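Local structure of nitroalkane oxidase (Podospora anserina, 3MKH) at residues A279-L293 and L317-T331. The protein oxidises nitroalkanes to aldehydes or ketones with an FAD cofactor, consuming oxygen and releasing nitrite and hydrogen peroxide. Sequence-based numbering, arbitrary orientation.
Sequences AMGVGLMRAAFDAAL and LSGVKIQTEAARALT
Phe289, Met285 and Val282 of helix 262-298 pack against Leu317 to Thr331 of helix 311-340 in a buried, nearly antiparallel helix pair of the C-terminal domain; the segment axes approach to 9.0 Å at 156°. Val282 is a knob among Thr324, Ala327, Arg328 and Thr331, its CG2 lying 3.6 Å from Arg328 N while CG1 meets the arginine's guanidinium. Met285 enters the next hole, among Val320, Gln323, Thr324 and Ala327: a bend at chi3 (73°) carries its CE to 3.5 Å from Gln323 C, and SD rests on Ala327 CB. Thr324 OG1 lies against Met285 CB (3.3 Å), its polar need met by a 2.8 Å bond to Val320 O, which it approaches from above the carbonyl plane, on the face opposite to Thr324 N. With CG anti to the backbone N (chi1 177°), the Phe289 ring reaches across to the other helix. Lys321 CD sits over the centre of one face, a CH-pi contact 4.0 Å from the centroid, while Leu317 O lies in plane at the ring edge and Leu317 CD2 packs 3.6 Å from Phe289 CD1. With an alanine here, the Lys321 methylenes and Leu317 CD2 would probably face a gap, and the lysine chain would be less firmly placed. Lys321 NZ itself pairs with Glu325 and with Glu350 of a second subunit. Arg286 and Arg328 converge on Glu83 of helix 75-88, each in a salt bridge to its carboxylate, which probably lets the two positive groups lie near each other. Antiparallel pairing of long helices like this, here with two knobs seated in holes, is characteristic of the C-terminal helical bundle of the acyl-CoA dehydrogenase fold.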
loop_
_atom_site.group_PDB
_atom_site.type_symbol
_atom_site.label_atom_id
_atom_site.label_comp_id
_atom_site.label_asym_id
_atom_site.label_seq_id
_atom_site.Cartn_x
_atom_site.Cartn_y
_atom_site.Cartn_z
ATOM N N ALA A 279 13.472 9.871 14.058
ATOM C CA ALA A 279 12.922 10.108 15.376
ATOM C C ALA A 279 11.753 11.103 15.350
ATOM O O ALA A 279 10.812 10.969 16.140
ATOM C CB ALA A 279 14.006 10.544 16.347
ATOM N N MET A 280 11.794 12.087 14.451
ATOM C CA MET A 280 10.641 13.006 14.306
ATOM C C MET A 280 9.413 12.232 13.856
ATOM O O MET A 280 8.284 12.484 14.313
ATOM C CB MET A 280 10.924 14.105 13.277
ATOM C CG MET A 280 12.126 14.966 13.592
ATOM S SD MET A 280 12.409 16.165 12.269
ATOM C CE MET A 280 13.693 17.135 13.030
ATOM N N GLY A 281 9.633 11.320 12.920
ATOM C CA GLY A 281 8.581 10.429 12.461
ATOM C C GLY A 281 7.961 9.632 13.602
ATOM O O GLY A 281 6.730 9.572 13.737
ATOM N N VAL A 282 8.812 9.016 14.422
ATOM C CA VAL A 282 8.344 8.245 15.570
ATOM C C VAL A 282 7.515 9.106 16.513
ATOM O O VAL A 282 6.478 8.672 17.019
ATOM C CB VAL A 282 9.524 7.615 16.372
ATOM C CG1 VAL A 282 9.000 6.845 17.590
ATOM C CG2 VAL A 282 10.378 6.715 15.471
ATOM N N GLY A 283 7.980 10.329 16.755
ATOM C CA GLY A 283 7.282 11.235 17.656
ATOM C C GLY A 283 5.882 11.587 17.174
ATOM O O GLY A 283 4.930 11.616 17.957
ATOM N N LEU A 284 5.746 11.884 15.885
ATOM C CA LEU A 284 4.418 12.192 15.355
ATOM C C LEU A 284 3.515 10.960 15.395
ATOM O O LEU A 284 2.323 11.079 15.641
ATOM C CB LEU A 284 4.497 12.706 13.919
ATOM C CG LEU A 284 5.207 14.027 13.675
ATOM C CD1 LEU A 284 5.199 14.348 12.173
ATOM C CD2 LEU A 284 4.553 15.158 14.494
ATOM N N MET A 285 4.086 9.787 15.126
ATOM C CA MET A 285 3.304 8.551 15.131
ATOM C C MET A 285 2.792 8.263 16.528
ATOM O O MET A 285 1.616 7.949 16.720
ATOM C CB MET A 285 4.135 7.380 14.598
ATOM C CG MET A 285 4.490 7.556 13.117
ATOM S SD MET A 285 5.665 6.349 12.468
ATOM C CE MET A 285 4.610 4.896 12.401
ATOM N N ARG A 286 3.682 8.386 17.504
ATOM C CA ARG A 286 3.302 8.269 18.909
ATOM C C ARG A 286 2.189 9.265 19.251
ATOM O O ARG A 286 1.182 8.904 19.855
ATOM C CB ARG A 286 4.537 8.500 19.805
ATOM C CG ARG A 286 4.189 8.718 21.261
ATOM C CD ARG A 286 5.206 8.043 22.174
ATOM N NE ARG A 286 6.519 8.697 22.249
ATOM C CZ ARG A 286 6.780 9.754 23.008
ATOM N NH1 ARG A 286 5.807 10.322 23.715
ATOM N NH2 ARG A 286 8.010 10.251 23.061
ATOM N N ALA A 287 2.358 10.526 18.855
ATOM C CA ALA A 287 1.324 11.524 19.153
ATOM C C ALA A 287 -0.017 11.171 18.495
ATOM O O ALA A 287 -1.065 11.332 19.101
ATOM C CB ALA A 287 1.766 12.941 18.729
ATOM N N ALA A 288 0.024 10.710 17.249
ATOM C CA ALA A 288 -1.208 10.370 16.543
ATOM C C ALA A 288 -1.879 9.167 17.205
ATOM O O ALA A 288 -3.096 9.165 17.441
ATOM C CB ALA A 288 -0.919 10.090 15.065
ATOM N N PHE A 289 -1.082 8.149 17.516
ATOM C CA PHE A 289 -1.610 6.974 18.206
ATOM C C PHE A 289 -2.230 7.363 19.552
ATOM O O PHE A 289 -3.348 6.963 19.866
ATOM C CB PHE A 289 -0.519 5.926 18.424
ATOM C CG PHE A 289 -0.994 4.731 19.197
ATOM C CD1 PHE A 289 -1.553 3.640 18.540
ATOM C CD2 PHE A 289 -0.913 4.709 20.578
ATOM C CE1 PHE A 289 -2.009 2.533 19.258
ATOM C CE2 PHE A 289 -1.365 3.620 21.302
ATOM C CZ PHE A 289 -1.916 2.524 20.637
ATOM N N ASP A 290 -1.500 8.137 20.349
ATOM C CA ASP A 290 -1.992 8.566 21.659
ATOM C C ASP A 290 -3.290 9.355 21.585
ATOM O O ASP A 290 -4.192 9.144 22.398
ATOM C CB ASP A 290 -0.947 9.414 22.379
ATOM C CG ASP A 290 0.220 8.581 22.930
ATOM O OD1 ASP A 290 0.171 7.333 22.889
ATOM O OD2 ASP A 290 1.189 9.193 23.410
ATOM N N ALA A 291 -3.374 10.286 20.637
ATOM C CA ALA A 291 -4.577 11.109 20.504
ATOM C C ALA A 291 -5.800 10.285 20.064
ATOM O O ALA A 291 -6.913 10.503 20.543
ATOM C CB ALA A 291 -4.325 12.273 19.548
ATOM N N ALA A 292 -5.589 9.334 19.166
ATOM C CA ALA A 292 -6.673 8.448 18.722
ATOM C C ALA A 292 -7.130 7.493 19.831
ATOM O O ALA A 292 -8.334 7.257 20.011
ATOM C CB ALA A 292 -6.252 7.659 17.473
ATOM N N LEU A 293 -6.170 6.948 20.571
ATOM C CA LEU A 293 -6.475 6.058 21.689
ATOM C C LEU A 293 -7.242 6.820 22.762
ATOM O O LEU A 293 -8.204 6.313 23.328
ATOM C CB LEU A 293 -5.189 5.454 22.276
ATOM C CG LEU A 293 -5.348 4.339 23.316
ATOM C CD1 LEU A 293 -5.967 3.108 22.686
ATOM C CD2 LEU A 293 -3.987 3.985 23.909
ATOM N N LEU A 317 -5.864 1.267 14.604
ATOM C CA LEU A 317 -4.950 1.691 15.668
ATOM C C LEU A 317 -3.777 0.735 15.890
ATOM O O LEU A 317 -2.641 1.176 16.065
ATOM C CB LEU A 317 -5.680 1.876 16.992
ATOM C CG LEU A 317 -6.065 3.306 17.326
ATOM C CD1 LEU A 317 -6.601 3.379 18.744
ATOM C CD2 LEU A 317 -4.844 4.190 17.166
ATOM N N SER A 318 -4.042 -0.572 15.906
ATOM C CA SER A 318 -2.953 -1.511 16.128
ATOM C C SER A 318 -1.981 -1.460 14.948
ATOM O O SER A 318 -0.770 -1.604 15.125
ATOM C CB SER A 318 -3.470 -2.935 16.413
ATOM O OG SER A 318 -4.119 -3.487 15.286
ATOM N N GLY A 319 -2.502 -1.218 13.746
ATOM C CA GLY A 319 -1.641 -1.029 12.592
ATOM C C GLY A 319 -0.676 0.137 12.794
ATOM O O GLY A 319 0.519 0.019 12.547
ATOM N N VAL A 320 -1.196 1.270 13.255
ATOM C CA VAL A 320 -0.336 2.394 13.586
ATOM C C VAL A 320 0.676 2.034 14.682
ATOM O O VAL A 320 1.840 2.386 14.580
ATOM C CB VAL A 320 -1.151 3.630 14.023
ATOM C CG1 VAL A 320 -0.208 4.714 14.537
ATOM C CG2 VAL A 320 -2.012 4.152 12.854
ATOM N N LYS A 321 0.231 1.345 15.735
ATOM C CA LYS A 321 1.150 0.947 16.815
ATOM C C LYS A 321 2.297 0.075 16.284
ATOM O O LYS A 321 3.469 0.261 16.624
ATOM C CB LYS A 321 0.387 0.212 17.922
ATOM C CG LYS A 321 1.200 -0.058 19.201
ATOM C CD LYS A 321 1.721 1.220 19.808
ATOM C CE LYS A 321 1.968 1.065 21.304
ATOM N NZ LYS A 321 3.012 0.039 21.615
ATOM N N ILE A 322 1.961 -0.888 15.439
ATOM C CA ILE A 322 2.985 -1.766 14.887
ATOM C C ILE A 322 4.028 -0.980 14.095
ATOM O O ILE A 322 5.238 -1.151 14.278
ATOM C CB ILE A 322 2.349 -2.849 14.004
ATOM C CG1 ILE A 322 1.612 -3.870 14.893
ATOM C CG2 ILE A 322 3.421 -3.520 13.152
ATOM C CD1 ILE A 322 0.439 -4.570 14.220
ATOM N N GLN A 323 3.560 -0.112 13.206
ATOM C CA GLN A 323 4.469 0.686 12.384
ATOM C C GLN A 323 5.373 1.573 13.233
ATOM O O GLN A 323 6.560 1.764 12.907
ATOM C CB GLN A 323 3.673 1.522 11.377
ATOM C CG GLN A 323 2.939 0.669 10.313
ATOM C CD GLN A 323 3.909 -0.010 9.357
ATOM O OE1 GLN A 323 4.878 0.604 8.896
ATOM N NE2 GLN A 323 3.649 -1.276 9.050
ATOM N N THR A 324 4.812 2.106 14.322
ATOM C CA THR A 324 5.554 2.984 15.228
ATOM C C THR A 324 6.681 2.216 15.930
ATOM O O THR A 324 7.792 2.722 16.083
ATOM C CB THR A 324 4.637 3.653 16.280
ATOM O OG1 THR A 324 3.559 4.311 15.617
ATOM C CG2 THR A 324 5.406 4.715 17.084
ATOM N N GLU A 325 6.382 0.997 16.363
ATOM C CA GLU A 325 7.403 0.175 17.019
ATOM C C GLU A 325 8.521 -0.186 16.036
ATOM O O GLU A 325 9.696 -0.088 16.372
ATOM C CB GLU A 325 6.776 -1.070 17.674
ATOM C CG GLU A 325 5.751 -0.732 18.780
ATOM C CD GLU A 325 6.383 -0.013 19.975
ATOM O OE1 GLU A 325 7.609 0.191 19.971
ATOM O OE2 GLU A 325 5.660 0.321 20.934
ATOM N N ALA A 326 8.167 -0.562 14.808
ATOM C CA ALA A 326 9.190 -0.784 13.777
ATOM C C ALA A 326 10.027 0.464 13.515
ATOM O O ALA A 326 11.251 0.387 13.381
ATOM C CB ALA A 326 8.546 -1.242 12.478
ATOM N N ALA A 327 9.356 1.611 13.401
ATOM C CA ALA A 327 10.034 2.887 13.144
ATOM C C ALA A 327 11.073 3.232 14.222
ATOM O O ALA A 327 12.207 3.623 13.901
ATOM C CB ALA A 327 8.995 4.048 13.004
ATOM N N ARG A 328 10.686 3.113 15.489
ATOM C CA ARG A 328 11.617 3.433 16.584
ATOM C C ARG A 328 12.794 2.457 16.606
ATOM O O ARG A 328 13.936 2.864 16.763
ATOM C CB ARG A 328 10.941 3.460 17.970
ATOM C CG ARG A 328 11.868 4.044 19.036
ATOM C CD ARG A 328 11.289 3.954 20.449
ATOM N NE ARG A 328 10.093 4.770 20.596
ATOM C CZ ARG A 328 8.862 4.282 20.689
ATOM N NH1 ARG A 328 8.653 2.963 20.643
ATOM N NH2 ARG A 328 7.833 5.114 20.822
ATOM N N ALA A 329 12.496 1.170 16.448
ATOM C CA ALA A 329 13.519 0.125 16.423
ATOM C C ALA A 329 14.550 0.405 15.332
ATOM O O ALA A 329 15.763 0.339 15.576
ATOM C CB ALA A 329 12.856 -1.247 16.214
ATOM N N LEU A 330 14.060 0.726 14.129
ATOM C CA LEU A 330 14.922 1.059 13.000
ATOM C C LEU A 330 15.722 2.336 13.268
ATOM O O LEU A 330 16.928 2.386 13.013
ATOM C CB LEU A 330 14.107 1.203 11.698
ATOM C CG LEU A 330 14.967 1.619 10.491
ATOM C CD1 LEU A 330 16.093 0.634 10.289
ATOM C CD2 LEU A 330 14.143 1.738 9.213
ATOM N N THR A 331 15.051 3.370 13.779
ATOM C CA THR A 331 15.745 4.617 14.087
ATOM C C THR A 331 16.889 4.382 15.090
ATOM O O THR A 331 17.984 4.918 14.930
ATOM C CB THR A 331 14.783 5.699 14.624
ATOM O OG1 THR A 331 13.888 6.091 13.579
ATOM C CG2 THR A 331 15.557 6.923 15.084
#